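Long-range contacts in probable secreted solute-binding lipoprotein (Streptomyces coelicolor, PDB 3I3V), which probably binds a solute outside the cell and hands it to a membrane transporter, as lipid-anchored solute-binding proteins of its family do: residues Thr124-Leu134 against Glu240-Ser249; His276-Thr286 against Glu350-Val359. All blocks are in the same frame, centred on the assembly; numbering follows the deposited sequence.

Interaction 1. Residues Thr124-Leu134 against Glu240-Ser249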
loop_
_atom_site.group_PDB
_atom_site.type_symbol
_atom_site.label_atom_id
_atom_site.label_comp_id
_atom_site.label_asym_id
_atom_site.label_seq_id
_atom_site.Cartn_x
_atom_site.Cartn_y
_atom_site.Cartn_z
ATOM N N THR C 124 -41.504 -30.940 14.516
ATOM C CA THR C 124 -42.815 -30.769 15.110
ATOM C C THR C 124 -42.710 -30.146 16.481
ATOM O O THR C 124 -41.829 -30.500 17.271
ATOM C CB THR C 124 -43.567 -32.096 15.293
ATOM O OG1 THR C 124 -43.653 -32.787 14.043
ATOM C CG2 THR C 124 -44.969 -31.821 15.821
ATOM N N ASN C 125 -43.597 -29.188 16.729
ATOM C CA ASN C 125 -43.709 -28.527 18.016
ATOM C C ASN C 125 -45.058 -29.072 18.450
ATOM O O ASN C 125 -46.029 -28.991 17.698
ATOM C CB ASN C 125 -43.770 -27.013 17.870
ATOM C CG ASN C 125 -42.570 -26.327 18.486
ATOM O OD1 ASN C 125 -41.557 -26.103 17.822
ATOM N ND2 ASN C 125 -42.670 -26.005 19.773
ATOM N N TRP C 126 -45.113 -29.646 19.644
ATOM C CA TRP C 126 -46.334 -30.264 20.162
ATOM C C TRP C 126 -46.620 -29.688 21.546
ATOM O O TRP C 126 -46.367 -30.342 22.557
ATOM C CB TRP C 126 -46.087 -31.770 20.269
ATOM C CG TRP C 126 -47.278 -32.668 20.325
ATOM C CD1 TRP C 126 -48.388 -32.532 21.110
ATOM C CD2 TRP C 126 -47.424 -33.913 19.635
ATOM N NE1 TRP C 126 -49.214 -33.622 20.956
ATOM C CE2 TRP C 126 -48.644 -34.485 20.058
ATOM C CE3 TRP C 126 -46.638 -34.603 18.701
ATOM C CZ2 TRP C 126 -49.098 -35.718 19.574
ATOM C CZ3 TRP C 126 -47.089 -35.829 18.218
ATOM C CH2 TRP C 126 -48.307 -36.374 18.658
ATOM N N PRO C 127 -47.158 -28.459 21.610
ATOM C CA PRO C 127 -47.461 -27.813 22.893
ATOM C C PRO C 127 -48.881 -28.007 23.446
ATOM O O PRO C 127 -49.691 -28.761 22.903
ATOM C CB PRO C 127 -47.176 -26.352 22.594
ATOM C CG PRO C 127 -47.769 -26.226 21.196
ATOM C CD PRO C 127 -47.294 -27.499 20.497
ATOM N N VAL C 128 -49.161 -27.295 24.535
ATOM C CA VAL C 128 -50.463 -27.328 25.183
ATOM C C VAL C 128 -51.167 -25.990 24.956
ATOM O O VAL C 128 -50.628 -24.932 25.288
ATOM C CB VAL C 128 -50.333 -27.558 26.709
ATOM C CG1 VAL C 128 -51.709 -27.712 27.322
ATOM C CG2 VAL C 128 -49.491 -28.791 26.987
ATOM N N ALA C 129 -52.364 -26.044 24.382
ATOM C CA ALA C 129 -53.156 -24.852 24.107
ATOM C C ALA C 129 -54.214 -24.666 25.199
ATOM O O ALA C 129 -54.901 -25.620 25.573
ATOM C CB ALA C 129 -53.824 -24.982 22.741
ATOM N N TYR C 130 -54.327 -23.434 25.700
ATOM C CA TYR C 130 -55.277 -23.074 26.756
ATOM C C TYR C 130 -56.251 -21.999 26.269
ATOM O O TYR C 130 -55.842 -20.906 25.878
ATOM C CB TYR C 130 -54.526 -22.536 27.981
ATOM C CG TYR C 130 -53.544 -23.513 28.603
ATOM C CD1 TYR C 130 -53.914 -24.314 29.677
ATOM C CD2 TYR C 130 -52.243 -23.632 28.111
ATOM C CE1 TYR C 130 -53.016 -25.207 30.253
ATOM C CE2 TYR C 130 -51.340 -24.523 28.681
ATOM C CZ TYR C 130 -51.734 -25.306 29.752
ATOM O OH TYR C 130 -50.846 -26.182 30.328
ATOM N N ASN C 131 -57.540 -22.314 26.293
ATOM C CA ASN C 131 -58.564 -21.372 25.860
ATOM C C ASN C 131 -58.834 -20.376 27.002
ATOM O O ASN C 131 -59.404 -20.735 28.029
ATOM C CB ASN C 131 -59.833 -22.152 25.470
ATOM C CG ASN C 131 -60.967 -21.248 25.007
ATOM O OD1 ASN C 131 -61.856 -21.680 24.270
ATOM N ND2 ASN C 131 -60.953 -19.996 25.451
ATOM N N ARG C 132 -58.404 -19.129 26.822
ATOM C CA ARG C 132 -58.575 -18.089 27.839
ATOM C C ARG C 132 -60.020 -17.702 28.107
ATOM O O ARG C 132 -60.426 -17.545 29.255
ATOM C CB ARG C 132 -57.790 -16.842 27.449
ATOM C CG ARG C 132 -56.378 -16.814 27.975
ATOM C CD ARG C 132 -56.377 -16.597 29.469
ATOM N NE ARG C 132 -55.024 -16.435 29.985
ATOM C CZ ARG C 132 -54.745 -16.201 31.258
ATOM N NH1 ARG C 132 -55.731 -16.104 32.139
ATOM N NH2 ARG C 132 -53.487 -16.065 31.651
ATOM N N ALA C 133 -60.791 -17.530 27.044
ATOM C CA ALA C 133 -62.188 -17.168 27.196
ATOM C C ALA C 133 -62.861 -18.133 28.163
ATOM O O ALA C 133 -63.637 -17.721 29.023
ATOM C CB ALA C 133 -62.888 -17.207 25.851
ATOM N N LEU C 134 -62.557 -19.420 28.031
ATOM C CA LEU C 134 -63.160 -20.422 28.904
ATOM C C LEU C 134 -62.543 -20.448 30.306
ATOM O O LEU C 134 -63.240 -20.724 31.281
ATOM C CB LEU C 134 -63.084 -21.806 28.247
ATOM C CG LEU C 134 -64.080 -22.062 27.102
ATOM C CD1 LEU C 134 -65.482 -22.216 27.649
ATOM C CD2 LEU C 134 -64.041 -20.908 26.113
ATOM N N GLU C 240 -65.424 -25.249 21.578
ATOM C CA GLU C 240 -65.215 -24.729 22.914
ATOM C C GLU C 240 -66.016 -25.439 23.996
ATOM O O GLU C 240 -66.643 -24.793 24.838
ATOM C CB GLU C 240 -65.513 -23.227 22.947
ATOM C CG GLU C 240 -64.584 -22.397 22.079
ATOM C CD GLU C 240 -64.879 -20.914 22.158
ATOM O OE1 GLU C 240 -66.013 -20.518 21.827
ATOM O OE2 GLU C 240 -63.982 -20.140 22.549
ATOM N N GLU C 241 -66.001 -26.769 23.968
ATOM C CA GLU C 241 -66.682 -27.556 24.989
ATOM C C GLU C 241 -65.631 -27.964 26.028
ATOM O O GLU C 241 -65.959 -28.322 27.156
ATOM C CB GLU C 241 -67.350 -28.790 24.374
ATOM C CG GLU C 241 -68.487 -28.455 23.414
ATOM C CD GLU C 241 -69.588 -27.610 24.058
ATOM O OE1 GLU C 241 -70.100 -28.005 25.131
ATOM O OE2 GLU C 241 -69.948 -26.554 23.489
ATOM N N ALA C 242 -64.364 -27.910 25.627
ATOM C CA ALA C 242 -63.246 -28.226 26.518
ATOM C C ALA C 242 -62.275 -27.063 26.353
ATOM O O ALA C 242 -62.143 -26.523 25.264
ATOM C CB ALA C 242 -62.586 -29.540 26.123
ATOM N N ALA C 243 -61.593 -26.690 27.430
ATOM C CA ALA C 243 -60.684 -25.551 27.409
ATOM C C ALA C 243 -59.196 -25.828 27.206
ATOM O O ALA C 243 -58.435 -24.909 26.905
ATOM C CB ALA C 243 -60.873 -24.747 28.685
ATOM N N VAL C 244 -58.757 -27.069 27.382
ATOM C CA VAL C 244 -57.336 -27.357 27.209
ATOM C C VAL C 244 -57.107 -28.508 26.248
ATOM O O VAL C 244 -57.867 -29.477 26.220
ATOM C CB VAL C 244 -56.652 -27.700 28.540
ATOM C CG1 VAL C 244 -55.140 -27.836 28.325
ATOM C CG2 VAL C 244 -56.944 -26.620 29.571
ATOM N N GLN C 245 -56.040 -28.407 25.467
ATOM C CA GLN C 245 -55.737 -29.449 24.507
ATOM C C GLN C 245 -54.274 -29.496 24.142
ATOM O O GLN C 245 -53.707 -28.484 23.736
ATOM C CB GLN C 245 -56.533 -29.219 23.226
ATOM C CG GLN C 245 -56.215 -30.203 22.131
ATOM C CD GLN C 245 -56.788 -29.784 20.791
ATOM O OE1 GLN C 245 -57.170 -30.626 19.978
ATOM N NE2 GLN C 245 -56.844 -28.482 20.554
ATOM N N SER C 246 -53.662 -30.666 24.289
ATOM C CA SER C 246 -52.273 -30.834 23.897
ATOM C C SER C 246 -52.330 -31.368 22.465
ATOM O O SER C 246 -53.033 -32.340 22.192
ATOM C CB SER C 246 -51.585 -31.858 24.787
ATOM O OG SER C 246 -50.287 -32.124 24.293
ATOM N N ALA C 247 -51.607 -30.757 21.538
ATOM C CA ALA C 247 -51.678 -31.258 20.178
ATOM C C ALA C 247 -50.586 -30.707 19.273
ATOM O O ALA C 247 -50.061 -29.631 19.526
ATOM C CB ALA C 247 -53.043 -30.935 19.599
HETATM N N MSE C 248 -50.250 -31.451 18.220
HETATM C CA MSE C 248 -49.235 -31.015 17.267
HETATM C C MSE C 248 -49.605 -29.614 16.784
HETATM O O MSE C 248 -50.784 -29.307 16.616
HETATM C CB MSE C 248 -49.205 -31.946 16.058
HETATM C CG MSE C 248 -48.746 -33.373 16.329
HETATM SE SE MSE C 248 -48.859 -34.457 14.703
HETATM C CE MSE C 248 -47.209 -33.829 13.901
ATOM N N SER C 249 -48.611 -28.763 16.555
ATOM C CA SER C 249 -48.905 -27.418 16.085
ATOM C C SER C 249 -49.706 -27.501 14.777
ATOM O O SER C 249 -50.534 -26.637 14.494
ATOM C CB SER C 249 -47.610 -26.618 15.888
ATOM O OG SER C 249 -46.763 -27.228 14.933
HETATM O O HOH W 1 -47.861 -31.227 24.654
#

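Interaction 2. Residues His276-Thr286 against Glu350-Val359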
loop_
_atom_site.group_PDB
_atom_site.type_symbol
_atom_site.label_atom_id
_atom_site.label_comp_id
_atom_site.label_asym_id
_atom_site.label_seq_id
_atom_site.Cartn_x
_atom_site.Cartn_y
_atom_site.Cartn_z
ATOM N N HIS C 276 -37.553 -31.567 34.740
ATOM C CA HIS C 276 -37.431 -30.491 33.753
ATOM C C HIS C 276 -37.764 -29.157 34.398
ATOM O O HIS C 276 -38.551 -29.104 35.342
ATOM C CB HIS C 276 -38.409 -30.706 32.595
ATOM C CG HIS C 276 -38.424 -32.101 32.062
ATOM N ND1 HIS C 276 -37.479 -32.571 31.178
ATOM C CD2 HIS C 276 -39.261 -33.135 32.305
ATOM C CE1 HIS C 276 -37.733 -33.836 30.897
ATOM N NE2 HIS C 276 -38.809 -34.202 31.569
ATOM N N ASP C 277 -37.175 -28.076 33.893
ATOM C CA ASP C 277 -37.488 -26.764 34.438
ATOM C C ASP C 277 -38.954 -26.507 34.095
ATOM O O ASP C 277 -39.590 -25.651 34.702
ATOM C CB ASP C 277 -36.597 -25.686 33.816
ATOM C CG ASP C 277 -35.118 -25.990 33.972
ATOM O OD1 ASP C 277 -34.732 -26.581 35.004
ATOM O OD2 ASP C 277 -34.333 -25.628 33.063
ATOM N N GLY C 278 -39.453 -27.279 33.120
ATOM C CA GLY C 278 -40.838 -27.238 32.644
ATOM C C GLY C 278 -41.603 -25.929 32.673
ATOM O O GLY C 278 -41.054 -24.911 33.078
ATOM N N PRO C 279 -42.888 -25.913 32.275
ATOM C CA PRO C 279 -43.732 -26.983 31.733
ATOM C C PRO C 279 -43.203 -27.616 30.450
ATOM O O PRO C 279 -42.487 -26.978 29.668
ATOM C CB PRO C 279 -45.073 -26.284 31.532
ATOM C CG PRO C 279 -45.071 -25.262 32.617
ATOM C CD PRO C 279 -43.685 -24.701 32.498
ATOM N N THR C 280 -43.599 -28.862 30.218
ATOM C CA THR C 280 -43.133 -29.624 29.068
ATOM C C THR C 280 -43.963 -29.577 27.796
ATOM O O THR C 280 -45.187 -29.485 27.834
ATOM C CB THR C 280 -42.982 -31.116 29.440
ATOM O OG1 THR C 280 -44.282 -31.683 29.644
ATOM C CG2 THR C 280 -42.176 -31.282 30.723
ATOM N N VAL C 281 -43.265 -29.652 26.665
ATOM C CA VAL C 281 -43.898 -29.697 25.354
ATOM C C VAL C 281 -43.110 -30.728 24.543
ATOM O O VAL C 281 -41.900 -30.853 24.705
ATOM C CB VAL C 281 -43.846 -28.329 24.604
ATOM C CG1 VAL C 281 -44.395 -27.222 25.489
ATOM C CG2 VAL C 281 -42.429 -28.016 24.160
ATOM N N ILE C 282 -43.797 -31.477 23.688
ATOM C CA ILE C 282 -43.140 -32.475 22.847
ATOM C C ILE C 282 -42.512 -31.816 21.622
ATOM O O ILE C 282 -43.110 -30.943 21.003
ATOM C CB ILE C 282 -44.139 -33.554 22.330
ATOM C CG1 ILE C 282 -44.599 -34.446 23.476
ATOM C CG2 ILE C 282 -43.491 -34.402 21.234
ATOM C CD1 ILE C 282 -45.600 -35.516 23.046
ATOM N N ARG C 283 -41.296 -32.230 21.290
ATOM C CA ARG C 283 -40.615 -31.728 20.108
ATOM C C ARG C 283 -39.859 -32.894 19.482
ATOM O O ARG C 283 -39.131 -33.613 20.171
ATOM C CB ARG C 283 -39.642 -30.590 20.450
ATOM C CG ARG C 283 -40.325 -29.271 20.824
ATOM C CD ARG C 283 -39.327 -28.122 21.009
ATOM N NE ARG C 283 -38.805 -27.587 19.746
ATOM C CZ ARG C 283 -37.796 -26.716 19.659
ATOM N NH1 ARG C 283 -37.193 -26.279 20.757
ATOM N NH2 ARG C 283 -37.387 -26.276 18.471
ATOM N N ALA C 284 -40.065 -33.093 18.184
ATOM C CA ALA C 284 -39.405 -34.153 17.429
ATOM C C ALA C 284 -38.796 -33.469 16.205
ATOM O O ALA C 284 -39.402 -32.559 15.632
ATOM C CB ALA C 284 -40.420 -35.214 17.006
ATOM N N TYR C 285 -37.600 -33.896 15.811
ATOM C CA TYR C 285 -36.920 -33.295 14.676
ATOM C C TYR C 285 -36.673 -34.311 13.577
ATOM O O TYR C 285 -35.852 -34.078 12.689
ATOM C CB TYR C 285 -35.578 -32.723 15.126
ATOM C CG TYR C 285 -35.682 -31.732 16.263
ATOM C CD1 TYR C 285 -36.140 -30.431 16.043
ATOM C CD2 TYR C 285 -35.358 -32.104 17.565
ATOM C CE1 TYR C 285 -36.277 -29.524 17.094
ATOM C CE2 TYR C 285 -35.489 -31.206 18.622
ATOM C CZ TYR C 285 -35.955 -29.919 18.379
ATOM O OH TYR C 285 -36.132 -29.049 19.431
ATOM N N THR C 286 -37.381 -35.436 13.621
ATOM C CA THR C 286 -37.157 -36.463 12.618
ATOM C C THR C 286 -38.278 -36.740 11.640
ATOM O O THR C 286 -38.494 -37.881 11.231
ATOM C CB THR C 286 -36.697 -37.792 13.263
ATOM O OG1 THR C 286 -37.594 -38.162 14.320
ATOM C CG2 THR C 286 -35.276 -37.646 13.800
ATOM N N GLU C 350 -39.101 -21.034 28.881
ATOM C CA GLU C 350 -40.169 -21.161 29.871
ATOM C C GLU C 350 -40.941 -22.452 29.650
ATOM O O GLU C 350 -41.955 -22.699 30.299
ATOM C CB GLU C 350 -41.146 -19.978 29.800
ATOM C CG GLU C 350 -40.637 -18.765 29.048
ATOM C CD GLU C 350 -40.671 -18.975 27.552
ATOM O OE1 GLU C 350 -41.782 -19.108 26.989
ATOM O OE2 GLU C 350 -39.583 -19.014 26.943
ATOM N N VAL C 351 -40.449 -23.271 28.727
ATOM C CA VAL C 351 -41.074 -24.543 28.396
ATOM C C VAL C 351 -39.965 -25.571 28.135
ATOM O O VAL C 351 -38.992 -25.268 27.448
ATOM C CB VAL C 351 -41.998 -24.363 27.155
ATOM C CG1 VAL C 351 -41.364 -24.950 25.904
ATOM C CG2 VAL C 351 -43.355 -24.963 27.438
ATOM N N SER C 352 -40.103 -26.770 28.698
ATOM C CA SER C 352 -39.093 -27.815 28.528
ATOM C C SER C 352 -39.469 -28.893 27.514
ATOM O O SER C 352 -40.612 -29.347 27.462
ATOM C CB SER C 352 -38.793 -28.479 29.874
ATOM O OG SER C 352 -38.260 -27.539 30.791
ATOM N N GLN C 353 -38.486 -29.306 26.719
ATOM C CA GLN C 353 -38.686 -30.326 25.694
ATOM C C GLN C 353 -38.704 -31.732 26.248
ATOM O O GLN C 353 -37.845 -32.091 27.054
ATOM C CB GLN C 353 -37.554 -30.310 24.664
ATOM C CG GLN C 353 -37.422 -29.106 23.776
ATOM C CD GLN C 353 -36.275 -29.279 22.797
ATOM O OE1 GLN C 353 -36.227 -30.258 22.044
ATOM N NE2 GLN C 353 -35.342 -28.333 22.803
ATOM N N VAL C 354 -39.673 -32.529 25.809
ATOM C CA VAL C 354 -39.721 -33.933 26.189
ATOM C C VAL C 354 -39.731 -34.696 24.870
ATOM O O VAL C 354 -39.916 -34.110 23.804
ATOM C CB VAL C 354 -40.946 -34.299 27.051
ATOM C CG1 VAL C 354 -40.847 -33.581 28.383
ATOM C CG2 VAL C 354 -42.236 -33.956 26.327
ATOM N N LEU C 355 -39.546 -36.001 24.925
ATOM C CA LEU C 355 -39.463 -36.748 23.692
ATOM C C LEU C 355 -40.721 -37.382 23.098
ATOM O O LEU C 355 -41.710 -37.641 23.796
ATOM C CB LEU C 355 -38.333 -37.775 23.854
ATOM C CG LEU C 355 -38.420 -39.260 23.550
ATOM C CD1 LEU C 355 -37.050 -39.868 23.791
ATOM C CD2 LEU C 355 -39.448 -39.929 24.448
ATOM N N LEU C 356 -40.676 -37.573 21.779
ATOM C CA LEU C 356 -41.746 -38.215 21.026
ATOM C C LEU C 356 -41.302 -39.679 20.919
ATOM O O LEU C 356 -40.348 -39.993 20.218
ATOM C CB LEU C 356 -41.872 -37.612 19.627
ATOM C CG LEU C 356 -42.878 -38.381 18.752
ATOM C CD1 LEU C 356 -44.243 -38.301 19.393
ATOM C CD2 LEU C 356 -42.920 -37.819 17.337
ATOM N N PRO C 357 -42.001 -40.591 21.607
ATOM C CA PRO C 357 -41.686 -42.027 21.619
ATOM C C PRO C 357 -41.619 -42.781 20.287
ATOM O O PRO C 357 -40.840 -43.719 20.146
ATOM C CB PRO C 357 -42.763 -42.605 22.539
ATOM C CG PRO C 357 -43.140 -41.435 23.417
ATOM C CD PRO C 357 -43.194 -40.319 22.421
ATOM N N ASP C 358 -42.435 -42.366 19.326
ATOM C CA ASP C 358 -42.536 -43.016 18.019
ATOM C C ASP C 358 -41.325 -43.755 17.453
ATOM O O ASP C 358 -41.390 -44.956 17.198
ATOM C CB ASP C 358 -43.034 -42.003 17.001
ATOM C CG ASP C 358 -44.445 -41.556 17.290
ATOM O OD1 ASP C 358 -44.798 -41.481 18.480
ATOM O OD2 ASP C 358 -45.194 -41.276 16.336
ATOM N N VAL C 359 -40.228 -43.040 17.252
ATOM C CA VAL C 359 -39.026 -43.634 16.682
ATOM C C VAL C 359 -38.456 -44.791 17.489
ATOM O O VAL C 359 -37.861 -45.700 16.922
ATOM C CB VAL C 359 -37.895 -42.584 16.537
ATOM C CG1 VAL C 359 -37.080 -42.871 15.282
ATOM C CG2 VAL C 359 -38.476 -41.177 16.522
HETATM O O HOH W 2 -37.252 -33.144 22.077
#

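Interaction 1. Residues Thr124-Leu134 against Glu240-Ser249
The indole of W126 lies against the backbone and side chain of selenomethionine M248. M248 CG sits over one face, 3.4 Å from the centroid of the six-membered ring and displaced toward its rim, a CH-pi contact. On the same face, the C atom of A247 approaches CD1, while S246 OG reaches CD1 near the ring plane, at the edge. The selenium lies obliquely, a Met-aromatic contact, and the bend at chi3 (80°) carries CE of M248 on to CG2 of T124 at 3.6 Å. The slender, flexible methionine chain suits this place because it can follow the indole and then turn. The Y130 ring meets CG2 of V244 obliquely, at 3.8 Å from CD1. V244 turns its other branch to V128: both CG1 atoms are anti to their backbone nitrogens and meet at 3.6 Å, a place that suits beta-branched residues in extended strands.

Strands 128-131 and 244-246 run antiparallel, with A129 and Q245 as the hydrogen-bonded pair. A247 N to P127 O, S249 N to N125 O and N131 N to A243 O, the last 2.8 Å, extend the ladder. Beside P127 a water accepts from S246 OG and donates to W126 O, a second link between the segments next to the backbone bonds. At the far end CB of L134 rests on CB of A243, whose small side chain lets helix 132-138 come close.

Helix 172-182 packs against W126 and S246, helix 230-238 against Q245 and A247. Strand 163-166 runs parallel to 242-246, so the latter lies between it and strand 122-131.

Interaction 2. Residues His276-Thr286 against Glu350-Val359
S352 N donates to P279 O at 2.6 Å, the shortest sound polar bond between 276-286 and 350-359, and it opens a parallel pairing within the larger sheet of this PBP-clan solute-binding protein. The ladder continues as V281 N to S352 O and V354 N to V281 O, the usual staggered pattern in which V281 bonds to residues on both flanks of Q353. Strands 280-284 and 352-354 are strongly twisted against each other, by 52°, and the last bond, R283 N to V354 O, is weak at 3.4 Å. P279, preceded by a cis peptide, has no N-H to give and enters the ladder through its carbonyl alone.

V354 is the apolar hub, and its two branches part company. With CG1 anti to the carbonyl carbon (chi1 -65°), that methyl presses tightly on CB of T280, while CG2 meets CG1 of I282 at 3.7 Å. Beta-branched residues suit these extended positions, whereas T280 also uses its hydroxyl, bonded to Q180 of helix 172-182. Beyond the bridges, L356 CD2 covers the small CB of A284 at 3.6 Å.

On the other face Q353 lies across R283, its CG 3.5 Å from R283 CD, with the amide and guanidinium planes 47° apart. A water lies 2.7 Å from R283 O and 3.1 Å from Q353 OE1 and probably bridges them, though it has more acceptors near it than protons to give. Replacing Q353 by an alanine would probably open a gap beside the R283 methylenes, leaving that chain freer to turn and the water short of a neighbour.

H276, whose NE2 bonds to Q183 O, closes the near end: V354 CG1 lies over one face of its imidazole, 3.8 Å from NE2.

Both interactions hold the same mixed sheet, and strands 122-131 and 280-284 are neighbours in it. The two join directly: W126 N lies 2.7 Å from I282 O and T124 N 2.9 Å from A284 O, both probable hydrogen bonds, and the contact centres are about 16 Å apart. Interaction 1 is antiparallel and almost wholly buried, with small and apolar residues and an indole under a selenomethionine. Interaction 2 is parallel and partly buried and mixes valine, isoleucine and leucine packing with serine, threonine, glutamine and arginine groups. Helix 172-182 packs on both, touching W126 and S246 in the first and I282 and L356 in the second.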